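Side-chain contacts in uracil-DNA glycosylase (Nitratifractor salsuginis, PDB 5X3G), which is a member of the uracil-DNA glycosylase family, folded as a single chain with a four-stranded parallel sheet among helices: residues L147-Q151 with M152-R156; E157-R161 with S162-L166. One frame throughout, in Å; residues are numbered along the deposited sequence.

Interaction 1 of 2, residues L147-Q151 with M152-R156; sequences LLVSQ and MRELR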
ATOM      1  N   LEU A 147      16.590  13.944 -12.080  1.00 32.37           N
ATOM      2  CA  LEU A 147      16.867  13.272 -10.816  1.00 30.53           C
ATOM      3  C   LEU A 147      15.679  12.482 -10.285  1.00 30.49           C
ATOM      4  O   LEU A 147      15.847  11.704  -9.338  1.00 28.12           O
ATOM      5  CB  LEU A 147      17.298  14.287  -9.750  1.00 33.23           C
ATOM      6  CG  LEU A 147      18.486  15.208 -10.048  1.00 34.33           C
ATOM      7  CD1 LEU A 147      18.792  16.088  -8.848  1.00 41.94           C
ATOM      8  CD2 LEU A 147      19.705  14.401 -10.444  1.00 30.05           C
ATOM      9  N   LEU A 148      14.497  12.659 -10.860  1.00 25.27           N
ATOM     10  CA  LEU A 148      13.284  12.078 -10.310  1.00 26.29           C
ATOM     11  C   LEU A 148      12.999  10.711 -10.922  1.00 28.28           C
ATOM     12  O   LEU A 148      13.495  10.368 -11.997  1.00 27.72           O
ATOM     13  CB  LEU A 148      12.092  13.007 -10.539  1.00 30.29           C
ATOM     14  CG  LEU A 148      12.256  14.440 -10.028  1.00 23.14           C
ATOM     15  CD1 LEU A 148      10.984  15.247 -10.264  1.00 25.68           C
ATOM     16  CD2 LEU A 148      12.645  14.441  -8.562  1.00 22.34           C
ATOM     17  N   VAL A 149      12.181   9.928 -10.212  1.00 25.81           N
ATOM     18  CA  VAL A 149      11.759   8.638 -10.739  1.00 24.38           C
ATOM     19  C   VAL A 149      11.036   8.836 -12.068  1.00 25.88           C
ATOM     20  O   VAL A 149      10.503   9.912 -12.372  1.00 28.88           O
ATOM     21  CB  VAL A 149      10.860   7.887  -9.744  1.00 32.48           C
ATOM     22  CG1 VAL A 149      11.624   7.554  -8.473  1.00 34.67           C
ATOM     23  CG2 VAL A 149       9.614   8.702  -9.429  1.00 25.55           C
ATOM     24  N   SER A 150      11.025   7.778 -12.874  1.00 28.53           N
ATOM     25  CA  SER A 150      10.272   7.765 -14.116  1.00 26.49           C
ATOM     26  C   SER A 150       9.197   6.692 -14.161  1.00 28.24           C
ATOM     27  O   SER A 150       8.356   6.726 -15.064  1.00 34.01           O
ATOM     28  CB  SER A 150      11.214   7.572 -15.317  1.00 33.63           C
ATOM     29  OG  SER A 150      11.699   6.241 -15.374  1.00 35.05           O
ATOM     30  N   GLN A 151       9.190   5.752 -13.217  1.00 24.00           N
ATOM     31  CA  GLN A 151       8.300   4.603 -13.258  1.00 31.13           C
ATOM     32  C   GLN A 151       7.607   4.431 -11.911  1.00 31.54           C
ATOM     33  O   GLN A 151       8.203   4.663 -10.857  1.00 30.89           O
ATOM     34  CB  GLN A 151       9.079   3.326 -13.627  1.00 28.41           C
ATOM     35  CG  GLN A 151       9.555   3.292 -15.074  1.00 31.88           C
ATOM     36  CD  GLN A 151       8.425   3.021 -16.047  1.00 38.94           C
ATOM     37  OE1 GLN A 151       7.584   2.153 -15.813  1.00 40.03           O
ATOM     38  NE2 GLN A 151       8.395   3.771 -17.140  1.00 40.54           N
HETATM   39  N   MSE A 152       6.337   4.030 -11.959  1.00 26.01           N
HETATM   40  CA  MSE A 152       5.560   3.745 -10.752  1.00 32.25           C
HETATM   41  C   MSE A 152       6.207   2.626  -9.940  1.00 26.16           C
HETATM   42  O   MSE A 152       6.150   2.623  -8.704  1.00 28.88           O
HETATM   43  CB  MSE A 152       4.118   3.389 -11.134  1.00 28.73           C
HETATM   44  CG  MSE A 152       3.270   2.788 -10.033  1.00 30.06           C
HETATM   45 SE   MSE A 152       2.878   4.065  -8.617  1.00 43.19          SE
HETATM   46  CE  MSE A 152       1.626   5.221  -9.566  1.00 37.55           C
ATOM     47  N   ARG A 153       6.832   1.680 -10.649  1.00 24.74           N
ATOM     48  CA  ARG A 153       7.618   0.649  -9.979  1.00 29.26           C
ATOM     49  C   ARG A 153       8.645   1.269  -9.040  1.00 26.11           C
ATOM     50  O   ARG A 153       8.840   0.790  -7.916  1.00 25.96           O
ATOM     51  CB  ARG A 153       8.318  -0.241 -11.008  1.00 29.62           C
ATOM     52  CG  ARG A 153       9.025  -1.445 -10.390  1.00 47.81           C
ATOM     53  CD  ARG A 153      10.274  -1.879 -11.161  1.00 37.95           C
ATOM     54  NE  ARG A 153      10.269  -1.482 -12.567  1.00 56.29           N
ATOM     55  CZ  ARG A 153      11.171  -0.674 -13.119  1.00 51.92           C
ATOM     56  NH1 ARG A 153      12.157  -0.174 -12.384  1.00 52.08           N
ATOM     57  NH2 ARG A 153      11.091  -0.368 -14.407  1.00 49.38           N
ATOM     58  N   GLU A 154       9.302   2.346  -9.482  1.00 25.92           N
ATOM     59  CA  GLU A 154      10.342   2.979  -8.676  1.00 25.72           C
ATOM     60  C   GLU A 154       9.762   3.761  -7.504  1.00 25.85           C
ATOM     61  O   GLU A 154      10.421   3.894  -6.467  1.00 25.86           O
ATOM     62  CB  GLU A 154      11.194   3.895  -9.553  1.00 21.98           C
ATOM     63  CG  GLU A 154      11.671   3.246 -10.840  1.00 29.72           C
ATOM     64  CD  GLU A 154      12.394   4.220 -11.747  1.00 34.13           C
ATOM     65  OE1 GLU A 154      11.926   5.370 -11.880  1.00 32.30           O
ATOM     66  OE2 GLU A 154      13.434   3.838 -12.324  1.00 44.30           O
ATOM     67  N   LEU A 155       8.550   4.305  -7.652  1.00 26.96           N
ATOM     68  CA  LEU A 155       7.881   4.928  -6.513  1.00 20.21           C
ATOM     69  C   LEU A 155       7.530   3.889  -5.454  1.00 27.17           C
ATOM     70  O   LEU A 155       7.722   4.124  -4.254  1.00 21.99           O
ATOM     71  CB  LEU A 155       6.629   5.672  -6.981  1.00 30.46           C
ATOM     72  CG  LEU A 155       5.693   6.261  -5.920  1.00 27.48           C
ATOM     73  CD1 LEU A 155       6.450   7.200  -4.996  1.00 22.47           C
ATOM     74  CD2 LEU A 155       4.521   6.984  -6.573  1.00 29.30           C
ATOM     75  N   ARG A 156       7.013   2.735  -5.881  1.00 24.78           N
ATOM     76  CA  ARG A 156       6.805   1.618  -4.962  1.00 24.44           C
ATOM     77  C   ARG A 156       8.107   1.227  -4.265  1.00 28.70           C
ATOM     78  O   ARG A 156       8.161   1.098  -3.032  1.00 23.70           O
ATOM     79  CB  ARG A 156       6.210   0.440  -5.740  1.00 22.38           C
ATOM     80  CG  ARG A 156       5.762  -0.756  -4.918  1.00 21.35           C
ATOM     81  CD  ARG A 156       6.880  -1.778  -4.795  1.00 24.37           C
ATOM     82  NE  ARG A 156       7.127  -2.463  -6.063  1.00 29.99           N
ATOM     83  CZ  ARG A 156       8.184  -3.231  -6.303  1.00 35.60           C
ATOM     84  NH1 ARG A 156       8.330  -3.812  -7.487  1.00 49.37           N
ATOM     85  NH2 ARG A 156       9.096  -3.419  -5.359  1.00 27.79           N
TER
HETATM   86  O   HOH W   1      14.121   5.756 -14.081  1.00 39.92           O
HETATM   87  O   HOH W   2       6.550   0.938 -13.533  1.00 35.48           O
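Two backbone N-H groups grip one carboxylate oxygen, OE1 of Glu-154, at the start of helix 152-161. Ser-150 N reaches OE1 of Glu-154 at 2.8 Å, nearly in line with its C-O bond, while Gln-151 N comes from above the carboxylate plane and lies 3.1 Å from the same OE1. With CG anti to its own carbonyl carbon (chi1 -49°) and the chain extended beyond, Glu-154 reaches back over the first turn to these amides. Its other oxygen, OE2, accepts from a water that also bonds Ser-150 OG, which helps fix the carboxylate's rotation. The CB of Glu-154 packs 3.8 Å from Val-149 CG1, the two side chains running past each other in opposite senses. Gln-151 is the N-cap residue, and its carbonyl O takes Leu-155 N at 3.2 Å and, more weakly, Glu-154 N. Glu-154, three residues on, accepts the N-cap N-H as in one half of a capping box. A second water links Gln-151 OE1 to Arg-153 N near the helix start, whereas NE2 of Gln-151 bonds Glu-99. The loop after helix 137-141 thus turns into helix 152-161, with Met-152, a selenomethionine, resting on Leu-116 of helix 114-126.

Interaction 2 of 2, residues E157-R161 with S162-L166; sequences ENFER and SGVLL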
ATOM      1  N   GLU A 157       9.173   1.046  -5.050  1.00 20.37           N
ATOM      2  CA  GLU A 157      10.471   0.684  -4.489  1.00 33.24           C
ATOM      3  C   GLU A 157      10.956   1.724  -3.488  1.00 28.84           C
ATOM      4  O   GLU A 157      11.587   1.380  -2.484  1.00 32.51           O
ATOM      5  CB  GLU A 157      11.496   0.513  -5.611  1.00 31.54           C
ATOM      6  CG  GLU A 157      11.281  -0.718  -6.474  1.00 30.62           C
ATOM      7  CD  GLU A 157      12.201  -0.748  -7.679  1.00 39.52           C
ATOM      8  OE1 GLU A 157      12.692   0.327  -8.086  1.00 36.20           O
ATOM      9  OE2 GLU A 157      12.434  -1.848  -8.222  1.00 40.88           O
ATOM     10  N   ASN A 158      10.673   3.003  -3.744  1.00 23.27           N
ATOM     11  CA  ASN A 158      11.083   4.048  -2.812  1.00 23.66           C
ATOM     12  C   ASN A 158      10.241   4.031  -1.542  1.00 27.30           C
ATOM     13  O   ASN A 158      10.757   4.333  -0.460  1.00 24.20           O
ATOM     14  CB  ASN A 158      11.005   5.420  -3.480  1.00 19.72           C
ATOM     15  CG  ASN A 158      12.107   5.640  -4.496  1.00 31.81           C
ATOM     16  OD1 ASN A 158      13.078   4.880  -4.559  1.00 30.32           O
ATOM     17  ND2 ASN A 158      11.972   6.696  -5.289  1.00 28.92           N
ATOM     18  N   PHE A 159       8.949   3.708  -1.652  1.00 26.08           N
ATOM     19  CA  PHE A 159       8.162   3.426  -0.455  1.00 23.21           C
ATOM     20  C   PHE A 159       8.844   2.364   0.393  1.00 27.69           C
ATOM     21  O   PHE A 159       8.991   2.517   1.611  1.00 22.05           O
ATOM     22  CB  PHE A 159       6.755   2.957  -0.827  1.00 24.83           C
ATOM     23  CG  PHE A 159       5.756   4.063  -0.981  1.00 23.79           C
ATOM     24  CD1 PHE A 159       5.396   4.849   0.101  1.00 18.20           C
ATOM     25  CD2 PHE A 159       5.143   4.288  -2.201  1.00 19.66           C
ATOM     26  CE1 PHE A 159       4.463   5.857  -0.040  1.00 26.57           C
ATOM     27  CE2 PHE A 159       4.211   5.292  -2.348  1.00 20.09           C
ATOM     28  CZ  PHE A 159       3.867   6.079  -1.264  1.00 22.88           C
ATOM     29  N   GLU A 160       9.271   1.270  -0.246  1.00 23.53           N
ATOM     30  CA  GLU A 160       9.886   0.188   0.515  1.00 29.54           C
ATOM     31  C   GLU A 160      11.250   0.585   1.075  1.00 25.81           C
ATOM     32  O   GLU A 160      11.607   0.163   2.181  1.00 31.38           O
ATOM     33  CB  GLU A 160       9.988  -1.065  -0.353  1.00 27.42           C
ATOM     34  CG  GLU A 160       8.622  -1.650  -0.684  1.00 29.60           C
ATOM     35  CD  GLU A 160       8.693  -2.874  -1.568  1.00 35.71           C
ATOM     36  OE1 GLU A 160       9.485  -2.864  -2.532  1.00 36.23           O
ATOM     37  OE2 GLU A 160       7.950  -3.844  -1.299  1.00 31.73           O
ATOM     38  N   ARG A 161      12.016   1.400   0.342  1.00 23.42           N
ATOM     39  CA  ARG A 161      13.279   1.907   0.872  1.00 30.43           C
ATOM     40  C   ARG A 161      13.064   2.698   2.152  1.00 31.19           C
ATOM     41  O   ARG A 161      13.905   2.659   3.057  1.00 25.09           O
ATOM     42  CB  ARG A 161      13.986   2.785  -0.162  1.00 33.78           C
ATOM     43  CG  ARG A 161      14.662   2.041  -1.300  1.00 37.63           C
ATOM     44  CD  ARG A 161      15.480   3.010  -2.136  1.00 46.39           C
ATOM     45  NE  ARG A 161      16.345   2.343  -3.102  1.00 49.98           N
ATOM     46  CZ  ARG A 161      15.975   2.019  -4.336  1.00 58.88           C
ATOM     47  NH1 ARG A 161      14.748   2.295  -4.752  1.00 43.02           N
ATOM     48  NH2 ARG A 161      16.831   1.419  -5.152  1.00 43.06           N
ATOM     49  N   SER A 162      11.948   3.418   2.242  1.00 26.83           N
ATOM     50  CA  SER A 162      11.600   4.179   3.430  1.00 23.62           C
ATOM     51  C   SER A 162      10.918   3.328   4.493  1.00 26.34           C
ATOM     52  O   SER A 162      10.460   3.873   5.501  1.00 28.11           O
ATOM     53  CB  SER A 162      10.708   5.361   3.045  1.00 25.21           C
ATOM     54  OG  SER A 162      11.408   6.256   2.192  1.00 31.69           O
ATOM     55  N   GLY A 163      10.845   2.014   4.295  1.00 26.03           N
ATOM     56  CA  GLY A 163      10.317   1.128   5.316  1.00 24.61           C
ATOM     57  C   GLY A 163       8.811   1.104   5.413  1.00 23.88           C
ATOM     58  O   GLY A 163       8.267   0.841   6.492  1.00 21.62           O
ATOM     59  N   VAL A 164       8.114   1.360   4.314  1.00 18.52           N
ATOM     60  CA  VAL A 164       6.660   1.451   4.314  1.00 19.35           C
ATOM     61  C   VAL A 164       6.089   0.134   3.815  1.00 20.69           C
ATOM     62  O   VAL A 164       6.336  -0.271   2.673  1.00 18.36           O
ATOM     63  CB  VAL A 164       6.172   2.629   3.458  1.00 22.09           C
ATOM     64  CG1 VAL A 164       4.648   2.630   3.358  1.00 23.96           C
ATOM     65  CG2 VAL A 164       6.675   3.936   4.052  1.00 17.18           C
ATOM     66  N   LEU A 165       5.339  -0.540   4.681  1.00 23.47           N
ATOM     67  CA  LEU A 165       4.560  -1.712   4.307  1.00 22.97           C
ATOM     68  C   LEU A 165       3.214  -1.241   3.773  1.00 28.73           C
ATOM     69  O   LEU A 165       2.411  -0.669   4.520  1.00 23.97           O
ATOM     70  CB  LEU A 165       4.368  -2.644   5.505  1.00 26.86           C
ATOM     71  CG  LEU A 165       3.582  -3.939   5.273  1.00 24.76           C
ATOM     72  CD1 LEU A 165       4.347  -4.892   4.373  1.00 21.76           C
ATOM     73  CD2 LEU A 165       3.251  -4.596   6.602  1.00 31.87           C
ATOM     74  N   LEU A 166       2.980  -1.464   2.479  1.00 21.93           N
ATOM     75  CA  LEU A 166       1.761  -1.011   1.810  1.00 23.75           C
ATOM     76  C   LEU A 166       0.696  -2.087   1.976  1.00 23.18           C
ATOM     77  O   LEU A 166       0.559  -2.991   1.150  1.00 19.39           O
ATOM     78  CB  LEU A 166       2.053  -0.709   0.347  1.00 18.36           C
ATOM     79  CG  LEU A 166       3.085   0.396   0.125  1.00 19.29           C
ATOM     80  CD1 LEU A 166       3.638   0.346  -1.296  1.00 21.62           C
ATOM     81  CD2 LEU A 166       2.474   1.759   0.415  1.00 21.59           C
TER
HETATM   82  O   HOH W   3      12.323   6.648  -0.205  1.00 39.19           O
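Gly-163, with a positive phi of 78°, turns the chain out of helix 152-161 and straight into a strand. Its N-H bonds Glu-160 O at 2.9 Å, and one residue on Val-164 N reaches back to Phe-159 O at 3.1 Å. Together these two bonds make a Schellman motif, with Gly-163 as its C-prime residue. Ser-162, the first residue to leave helical angles, still keeps a helical bond from its N to Asn-158 O, 3.1 Å long, and a weak one to Phe-159 O. A water donates to Asn-158 O and is also hydrogen-bonded to Ser-162 OG, 2.6 Å away, tying the serine side chain to the last turn.

The turn carries the chain from helix 152-161 into strand 164-168, an outermost strand of the four-stranded parallel sheet, and the short helix and strand segments run at 131° to each other. Phe-159 lies against the strand, touching Val-164 and Leu-166. Val-164 CG1, anti to its backbone N (chi1 175°), lies 4.0 Å from Phe-159 CD1, meeting the ring obliquely. Leu-166 uses both branches: CD2 sits over one face of the Phe-159 ring, offset toward its rim, and CD1 lies 4.1 Å from Phe-159 CB. Leu-75 of the adjacent strand 73-77 touches Phe-159, Val-164 and Leu-166. Arg-161 NH1 makes a weak bond to Asn-158 OD1, and Asn-158 ND2 donates to Leu-251 O; Glu-160, on another side of the helix, forms a salt bridge with Arg-156.

Both contacts belong to helix 152-161, interaction 1 at its beginning and interaction 2 at its end, with centres about 12 Å apart. The first is partly buried, its centre about 15 Å from the centre of the chain, and in it a side-chain carboxylate, the N-cap carbonyl and one water receive backbone N-H groups. The second is buried, about 9 Å from that centre; there backbone carbonyls take the N-H groups of the turn, and apolar side chains pack the helix end against strand 164-168. They meet directly where Val-149 CG1 packs 3.3 Å from Asn-158 ND2.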